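Local coordinates for protein putative oxidoreductase (Staphylococcus aureus subsp. aureus, PDB 3IV4) that is a putative thioredoxin-fold oxidoreductase, probably a monothiol bacilliredoxin acting in bacillithiol-linked thiol redox chemistry, at residues 29-34 against 78-83; 40-45 against 100-105; 24-29 against 85-90. One frame throughout, in Å; residues are numbered along the deposited sequence.

Contact 1 (29-34 against 78-83); sequences VLKHSE and VKHESP
Leu30 meets Pro83 through methyl CD1, which lies 4.3 Å from the proline CB, while Tyr43 and Phe46 of helix 37-53 cover the same leucine. The next residue, Lys31, reaches the other way. Its side chain leaves beside the backbone N (chi1 -66°) and then runs fully extended past the backbone of Glu81, its CD lying 3.7 Å from the Glu81 O. This course brings NZ to the rim of the His80 imidazole, where it donates a hydrogen bond of 2.9 Å to ND1, lying exactly in the ring plane. A water accepts from NZ and donates to the Val78 O, and the Ser69 O of helix 66-76 takes a third bond, so a buried ammonium group is well provided with acceptors. The Lys31 carbonyl turns to the opposite loop, its O receiving a CH...O contact of 3.2 Å from the Pro83 CA. The His32 side chain sets out away from the loop, and its ND1 is hydrogen-bonded to the Ser39 OG of helix 37-53. At Ser33 the chain has left the strand. Its OG and the Ser82 OG share a hydrogen bond of 2.8 Å in one of the two conformers of Ser33, so this link is tentative. A chi1 of -168° swings the Ser82 hydroxyl away from its own backbone N and across to Ser33. Pro83 follows a cis peptide bond, and its loop packs against the end of strand 26-32 just ahead of helix 37-53: this is the cis-proline loop of the thioredoxin fold, which in relatives lies beside the redox-active turn.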
# COMPACT_ATOMS: atom_id res chain seq x y z
N VAL A 29 1.70 2.26 0.61
CA VAL A 29 2.03 0.87 0.27
C VAL A 29 0.83 -0.01 0.66
O VAL A 29 0.34 0.07 1.79
CB VAL A 29 3.28 0.37 1.04
CG1 VAL A 29 3.58 -1.09 0.70
CG2 VAL A 29 4.49 1.25 0.71
N LEU A 30 0.40 -0.87 -0.26
CA LEU A 30 -0.72 -1.76 -0.03
C LEU A 30 -0.29 -3.22 -0.06
O LEU A 30 0.29 -3.66 -1.05
CB LEU A 30 -1.76 -1.54 -1.13
CG LEU A 30 -2.97 -2.47 -1.13
CD1 LEU A 30 -3.88 -2.19 0.06
CD2 LEU A 30 -3.73 -2.40 -2.46
N LYS A 31 -0.60 -3.96 1.00
CA LYS A 31 -0.55 -5.41 0.98
C LYS A 31 -1.83 -5.92 0.32
O LYS A 31 -2.94 -5.63 0.80
CB LYS A 31 -0.46 -5.99 2.39
CG LYS A 31 0.81 -5.68 3.13
CD LYS A 31 0.86 -6.54 4.40
CE LYS A 31 2.17 -6.35 5.17
NZ LYS A 31 2.23 -7.34 6.30
N HIS A 32 -1.68 -6.70 -0.74
CA HIS A 32 -2.81 -7.17 -1.54
C HIS A 32 -2.82 -8.70 -1.65
O HIS A 32 -1.76 -9.31 -1.81
CB HIS A 32 -2.72 -6.51 -2.93
CG HIS A 32 -3.74 -6.98 -3.92
ND1 HIS A 32 -5.10 -6.90 -3.69
CD2 HIS A 32 -3.60 -7.49 -5.17
CE1 HIS A 32 -5.75 -7.36 -4.76
NE2 HIS A 32 -4.86 -7.71 -5.67
N SER A 33 -4.00 -9.31 -1.54
CA SER A 33 -4.16 -10.75 -1.80
C SER A 33 -4.79 -10.96 -3.18
O SER A 33 -5.71 -10.24 -3.55
CB SER A 33 -5.04 -11.41 -0.74
OG SER A 33 -4.38 -11.48 0.51
N GLU A 34 -4.30 -11.94 -3.93
CA GLU A 34 -4.77 -12.12 -5.31
C GLU A 34 -6.04 -12.97 -5.45
O GLU A 34 -6.57 -13.12 -6.55
CB GLU A 34 -3.65 -12.68 -6.20
CG GLU A 34 -3.00 -13.93 -5.64
CD GLU A 34 -1.75 -14.36 -6.40
OE1 GLU A 34 -1.36 -13.70 -7.38
OE2 GLU A 34 -1.14 -15.36 -5.99
N VAL A 78 2.98 -3.57 13.16
CA VAL A 78 1.57 -3.79 12.92
C VAL A 78 1.40 -5.22 12.40
O VAL A 78 1.96 -5.58 11.37
CB VAL A 78 1.01 -2.76 11.91
CG1 VAL A 78 -0.44 -3.07 11.59
CG2 VAL A 78 1.12 -1.34 12.49
N LYS A 79 0.63 -6.03 13.11
CA LYS A 79 0.49 -7.43 12.70
C LYS A 79 -0.18 -7.53 11.34
O LYS A 79 -1.02 -6.71 10.96
CB LYS A 79 -0.22 -8.28 13.75
CG LYS A 79 0.59 -8.49 15.05
CD LYS A 79 1.76 -9.46 14.90
CE LYS A 79 2.72 -9.32 16.08
NZ LYS A 79 3.45 -8.00 16.00
N HIS A 80 0.26 -8.53 10.60
CA HIS A 80 -0.15 -8.69 9.23
C HIS A 80 -1.66 -8.82 9.03
O HIS A 80 -2.32 -9.59 9.74
CB HIS A 80 0.54 -9.91 8.63
CG HIS A 80 0.02 -10.25 7.28
ND1 HIS A 80 0.37 -9.53 6.16
CD2 HIS A 80 -0.87 -11.19 6.87
CE1 HIS A 80 -0.26 -10.02 5.11
NE2 HIS A 80 -1.02 -11.02 5.51
N GLU A 81 -2.20 -8.09 8.06
CA GLU A 81 -3.56 -8.32 7.55
C GLU A 81 -3.47 -8.20 6.05
O GLU A 81 -2.51 -7.63 5.52
CB GLU A 81 -4.56 -7.26 8.03
CG GLU A 81 -4.67 -7.11 9.54
CD GLU A 81 -5.49 -8.20 10.21
OE1 GLU A 81 -6.10 -9.05 9.52
OE2 GLU A 81 -5.52 -8.17 11.45
N SER A 82 -4.49 -8.69 5.36
CA SER A 82 -4.63 -8.41 3.95
C SER A 82 -6.11 -8.24 3.60
O SER A 82 -6.94 -9.07 4.00
CB SER A 82 -3.96 -9.48 3.10
OG SER A 82 -3.88 -9.03 1.76
N PRO A 83 -6.46 -7.17 2.89
CA PRO A 83 -5.60 -6.09 2.43
C PRO A 83 -5.23 -5.17 3.59
O PRO A 83 -5.97 -5.05 4.55
CB PRO A 83 -6.50 -5.34 1.44
CG PRO A 83 -7.87 -5.52 1.97
CD PRO A 83 -7.88 -6.92 2.55
O HOH W 1 1.63 -5.80 8.60

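Contact 2 (40-45 against 100-105)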
# COMPACT_ATOMS: atom_id res chain seq x y z
N ALA A 40 -9.41 -6.99 -3.56
CA ALA A 40 -9.65 -6.31 -4.83
C ALA A 40 -10.39 -4.99 -4.65
O ALA A 40 -10.09 -4.03 -5.35
CB ALA A 40 -10.45 -7.22 -5.77
N ASN A 41 -11.37 -4.96 -3.75
CA ASN A 41 -12.09 -3.70 -3.45
C ASN A 41 -11.11 -2.65 -2.92
O ASN A 41 -11.14 -1.48 -3.35
CB ASN A 41 -13.19 -3.96 -2.41
CG ASN A 41 -14.38 -4.72 -2.98
OD1 ASN A 41 -14.58 -4.77 -4.19
ND2 ASN A 41 -15.18 -5.32 -2.09
N ALA A 42 -10.24 -3.05 -1.99
CA ALA A 42 -9.21 -2.14 -1.48
C ALA A 42 -8.22 -1.66 -2.55
O ALA A 42 -7.85 -0.49 -2.57
CB ALA A 42 -8.47 -2.78 -0.31
N TYR A 43 -7.79 -2.57 -3.41
CA TYR A 43 -6.88 -2.23 -4.49
C TYR A 43 -7.54 -1.20 -5.43
O TYR A 43 -6.91 -0.24 -5.86
CB TYR A 43 -6.49 -3.50 -5.26
CG TYR A 43 -5.43 -3.33 -6.33
CD1 TYR A 43 -4.10 -3.58 -6.05
CD2 TYR A 43 -5.76 -2.97 -7.63
CE1 TYR A 43 -3.11 -3.45 -7.01
CE2 TYR A 43 -4.77 -2.84 -8.62
CZ TYR A 43 -3.46 -3.08 -8.29
OH TYR A 43 -2.47 -2.96 -9.24
N ASP A 44 -8.82 -1.42 -5.73
CA ASP A 44 -9.58 -0.46 -6.53
C ASP A 44 -9.63 0.93 -5.87
O ASP A 44 -9.39 1.95 -6.54
CB ASP A 44 -10.99 -1.01 -6.76
CG ASP A 44 -11.80 -0.18 -7.74
OD1 ASP A 44 -12.86 0.29 -7.32
OD2 ASP A 44 -11.36 0.01 -8.88
N GLN A 45 -9.92 0.99 -4.57
CA GLN A 45 -9.90 2.26 -3.81
C GLN A 45 -8.52 2.91 -3.87
O GLN A 45 -8.40 4.11 -4.07
CB GLN A 45 -10.32 2.05 -2.36
CG GLN A 45 -11.79 1.62 -2.24
CD GLN A 45 -12.75 2.71 -2.65
OE1 GLN A 45 -12.82 3.78 -2.02
NE2 GLN A 45 -13.47 2.47 -3.73
N GLY A 100 -12.06 -3.29 4.77
CA GLY A 100 -12.91 -2.23 4.25
C GLY A 100 -12.62 -0.81 4.69
O GLY A 100 -13.16 0.14 4.12
N ASP A 101 -11.75 -0.65 5.69
CA ASP A 101 -11.32 0.68 6.10
C ASP A 101 -10.33 1.32 5.13
O ASP A 101 -9.97 2.49 5.30
CB ASP A 101 -10.65 0.65 7.47
CG ASP A 101 -11.62 0.72 8.62
OD1 ASP A 101 -12.82 1.08 8.45
OD2 ASP A 101 -11.15 0.43 9.74
N ILE A 102 -9.89 0.57 4.12
CA ILE A 102 -9.07 1.14 3.04
C ILE A 102 -10.03 1.65 1.97
O ILE A 102 -10.62 0.86 1.21
CB ILE A 102 -8.12 0.10 2.41
CG1 ILE A 102 -7.18 -0.52 3.46
CG2 ILE A 102 -7.25 0.75 1.28
CD1 ILE A 102 -6.54 -1.85 3.01
N ASN A 103 -10.18 2.96 1.90
CA ASN A 103 -11.04 3.55 0.88
C ASN A 103 -10.52 4.94 0.57
O ASN A 103 -9.64 5.46 1.28
CB ASN A 103 -12.52 3.55 1.33
CG ASN A 103 -12.70 4.12 2.72
OD1 ASN A 103 -12.32 5.26 2.99
ND2 ASN A 103 -13.26 3.32 3.62
N VAL A 104 -11.06 5.56 -0.49
CA VAL A 104 -10.52 6.83 -0.96
C VAL A 104 -10.55 7.91 0.12
O VAL A 104 -9.64 8.74 0.20
CB VAL A 104 -11.25 7.33 -2.21
CG1 VAL A 104 -10.71 8.69 -2.60
CG2 VAL A 104 -11.10 6.32 -3.35
N SER A 105 -11.58 7.90 0.96
CA SER A 105 -11.67 8.88 2.04
C SER A 105 -10.67 8.64 3.18
O SER A 105 -10.11 9.59 3.72
CB SER A 105 -13.10 9.03 2.56
OG SER A 105 -13.70 7.78 2.86
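Gln45 of helix 37-53 reaches over to Val104, the first residue of helix 104-110, and accepts a hydrogen bond from its backbone N-H. In this thioredoxin fold the contact ties the helix that in relatives follows the redox-active turn to the start of the C-terminal helix. The polar link is one hydrogen bond: Val104 N donates to the Gln45 OE1 over 2.9 Å, fairly straight at 157°, coming in tilted from the carbonyl plane of the amide. Gln45 achieves this by folding rather than stretching. CG sits beside the backbone N, and a bend at chi2 (-68°) turns the amide toward the helix start. The cap proper comes from Asn103, at the N-cap position, whose OD1 accepts from the Ser106 N. Gln45 and Asn103 thereby serve the N-H groups of Val104 and Ser106, which the first turn of a helix would otherwise leave without a partner. A hydrogen bond of 3.2 Å from the Asn103 ND2 to the Gly100 O holds the capping amide over the preceding turn.

Apolar packing does the rest. The Ala42 CB lies 4.0 Å from the Ile102 CD1 and equally close to the CB of the same isoleucine, whose CD1, CB and CG2 all lie against this methyl from one side. Both residues also lean on Pro83, and Ile102 reaches Leu30 of the central sheet, so this half of the contact is buried. Nearer the surface, the aliphatic part of Gln45 lies against the backbone of Ile102 and Asn103, CG being 3.7 Å from the Ile102 O.

Contact 3 (24-29 against 85-90)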
# COMPACT_ATOMS: atom_id res chain seq x y z
N ASN A 24 11.13 8.62 -1.69
CA ASN A 24 9.90 9.40 -1.77
C ASN A 24 9.49 9.88 -0.40
O ASN A 24 9.38 9.08 0.53
CB ASN A 24 8.77 8.54 -2.34
CG ASN A 24 9.09 7.97 -3.71
OD1 ASN A 24 8.77 8.59 -4.72
ND2 ASN A 24 9.71 6.79 -3.75
N LYS A 25 9.26 11.18 -0.27
CA LYS A 25 8.84 11.77 1.01
C LYS A 25 7.54 11.13 1.48
O LYS A 25 7.42 10.72 2.64
CB LYS A 25 8.66 13.29 0.89
CG LYS A 25 8.01 13.91 2.13
CD LYS A 25 7.99 15.43 2.04
CE LYS A 25 7.79 16.06 3.42
NZ LYS A 25 9.04 16.01 4.23
N TYR A 26 6.59 11.02 0.57
CA TYR A 26 5.24 10.55 0.88
C TYR A 26 4.95 9.30 0.08
O TYR A 26 4.92 9.36 -1.16
CB TYR A 26 4.24 11.64 0.48
CG TYR A 26 4.33 12.88 1.33
CD1 TYR A 26 4.17 12.79 2.71
CD2 TYR A 26 4.55 14.13 0.77
CE1 TYR A 26 4.24 13.89 3.52
CE2 TYR A 26 4.62 15.28 1.59
CZ TYR A 26 4.46 15.12 2.97
OH TYR A 26 4.52 16.18 3.85
N VAL A 27 4.73 8.18 0.77
CA VAL A 27 4.58 6.86 0.12
C VAL A 27 3.43 6.05 0.71
O VAL A 27 3.41 5.80 1.92
CB VAL A 27 5.88 6.04 0.30
CG1 VAL A 27 5.69 4.60 -0.18
CG2 VAL A 27 7.02 6.68 -0.44
N PHE A 28 2.49 5.61 -0.13
CA PHE A 28 1.49 4.65 0.30
C PHE A 28 1.89 3.28 -0.22
O PHE A 28 2.35 3.16 -1.36
CB PHE A 28 0.11 5.00 -0.27
CG PHE A 28 -0.57 6.15 0.42
CD1 PHE A 28 -1.37 5.93 1.54
CD2 PHE A 28 -0.44 7.46 -0.06
CE1 PHE A 28 -2.04 6.99 2.19
CE2 PHE A 28 -1.10 8.53 0.58
CZ PHE A 28 -1.90 8.28 1.70
N VAL A 29 1.70 2.26 0.61
CA VAL A 29 2.03 0.87 0.27
C VAL A 29 0.83 -0.01 0.66
O VAL A 29 0.34 0.07 1.79
CB VAL A 29 3.28 0.37 1.04
CG1 VAL A 29 3.58 -1.09 0.70
CG2 VAL A 29 4.49 1.25 0.71
N ALA A 85 -3.15 -1.25 4.24
CA ALA A 85 -2.49 -0.13 3.60
C ALA A 85 -1.73 0.68 4.63
O ALA A 85 -2.17 0.79 5.78
CB ALA A 85 -3.51 0.75 2.87
N PHE A 86 -0.60 1.23 4.21
CA PHE A 86 0.29 1.99 5.08
C PHE A 86 0.65 3.29 4.38
O PHE A 86 0.74 3.35 3.16
CB PHE A 86 1.60 1.24 5.29
CG PHE A 86 1.46 -0.01 6.07
CD1 PHE A 86 1.58 0.01 7.46
CD2 PHE A 86 1.20 -1.24 5.44
CE1 PHE A 86 1.44 -1.15 8.21
CE2 PHE A 86 1.07 -2.40 6.18
CZ PHE A 86 1.19 -2.35 7.57
N TYR A 87 0.87 4.32 5.19
CA TYR A 87 1.34 5.61 4.70
C TYR A 87 2.63 5.94 5.42
O TYR A 87 2.66 5.99 6.67
CB TYR A 87 0.30 6.69 4.95
CG TYR A 87 0.61 8.07 4.41
CD1 TYR A 87 1.15 8.25 3.13
CD2 TYR A 87 0.33 9.19 5.17
CE1 TYR A 87 1.42 9.54 2.63
CE2 TYR A 87 0.58 10.48 4.69
CZ TYR A 87 1.13 10.65 3.42
OH TYR A 87 1.37 11.94 2.96
N PHE A 88 3.68 6.15 4.63
CA PHE A 88 5.01 6.53 5.13
C PHE A 88 5.36 7.96 4.77
O PHE A 88 5.22 8.38 3.62
CB PHE A 88 6.10 5.60 4.58
CG PHE A 88 5.95 4.18 5.00
CD1 PHE A 88 6.57 3.71 6.16
CD2 PHE A 88 5.13 3.31 4.28
CE1 PHE A 88 6.40 2.37 6.57
CE2 PHE A 88 4.95 1.97 4.68
CZ PHE A 88 5.59 1.50 5.82
N VAL A 89 5.79 8.70 5.78
CA VAL A 89 6.22 10.08 5.59
C VAL A 89 7.68 10.13 6.02
O VAL A 89 8.00 9.83 7.16
CB VAL A 89 5.37 11.08 6.41
CG1 VAL A 89 5.97 12.48 6.32
CG2 VAL A 89 3.93 11.07 5.93
N ASN A 90 8.57 10.49 5.09
CA ASN A 90 10.02 10.42 5.33
C ASN A 90 10.47 9.10 5.96
O ASN A 90 11.27 9.08 6.91
CB ASN A 90 10.47 11.59 6.20
CG ASN A 90 10.44 12.91 5.47
OD1 ASN A 90 9.63 13.78 5.76
ND2 ASN A 90 11.33 13.06 4.50
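Phe28 and Tyr87 form an offset stack, their centroids 4.1 Å apart and their planes inclined by 17°. The Tyr87 CD1 sits over the centre of the phenylalanine ring, whereas the Phe28 CZ lies over the tyrosine face but displaced toward its rim. Tyr87 comes into this position because its CG is anti to the backbone N (chi1 -176°), while the Phe28 CG lies beside its own. Phe49 of helix 37-53 also meets Phe28, edge to face. Farther along the same side, the Tyr26 ring has the CG of Lys25 over one face, 3.6 Å above the plane, and the Val89 CG2 at its edge; the Tyr87 hydroxyl approaches it obliquely. On the opposite side of the sheet, the rings of Phe86 and Phe88 turn their edges to the carbonyl oxygens of Val29 and Val27 respectively. The Val29 CG2 lies 4.1 Å from the Phe88 CE2, and Phe17 meets the Phe88 ring edge to face.

These residues belong to antiparallel strands 26-32 and 84-89 in the central sheet of the thioredoxin fold. Val27 with Phe88 and Val29 with Phe86 are the hydrogen-bonded pairs, while Tyr26 with Val89 and Phe28 with Tyr87 are non-hydrogen-bonded. The bond from the Phe88 N to the Val27 O is almost linear, 2.7 Å long with an angle of 178° at the hydrogen. CH...O contacts fill the intervals, such as the one of 3.2 Å from the Phe28 CA to the Phe86 O. At the exposed end, Asn90 adopts a left-handed backbone conformation as the chain turns toward strand 92-98. Its N bonds the Lys25 O; a further, tentative link, made in one of the two lysine conformers, runs from NZ to a lone pair of the Asn90 OD1 over 2.8 Å.

In the fold
Strand 26-32 runs through contacts 1 and 3, which share Val29 and lie on opposite sides of the chain's centre. Contact 3 is the buried one, built from regular backbone bonds and aromatic packing, with polar side chains pairing only at its exposed end. Contacts 1 and 2 are partly buried and join loops or helix starts to regular elements, so single side-chain hydrogen bonds matter more there. Pro83 connects these two: its ring touches the Ala42 methyl, and its carbonyl meets Ile102, which also packs on Ala85 of contact 3. Contact 1 sits at the cis-proline end of the sheet, probably the active-site end as in other thioredoxin folds, with contact 2 flanking it among the helices.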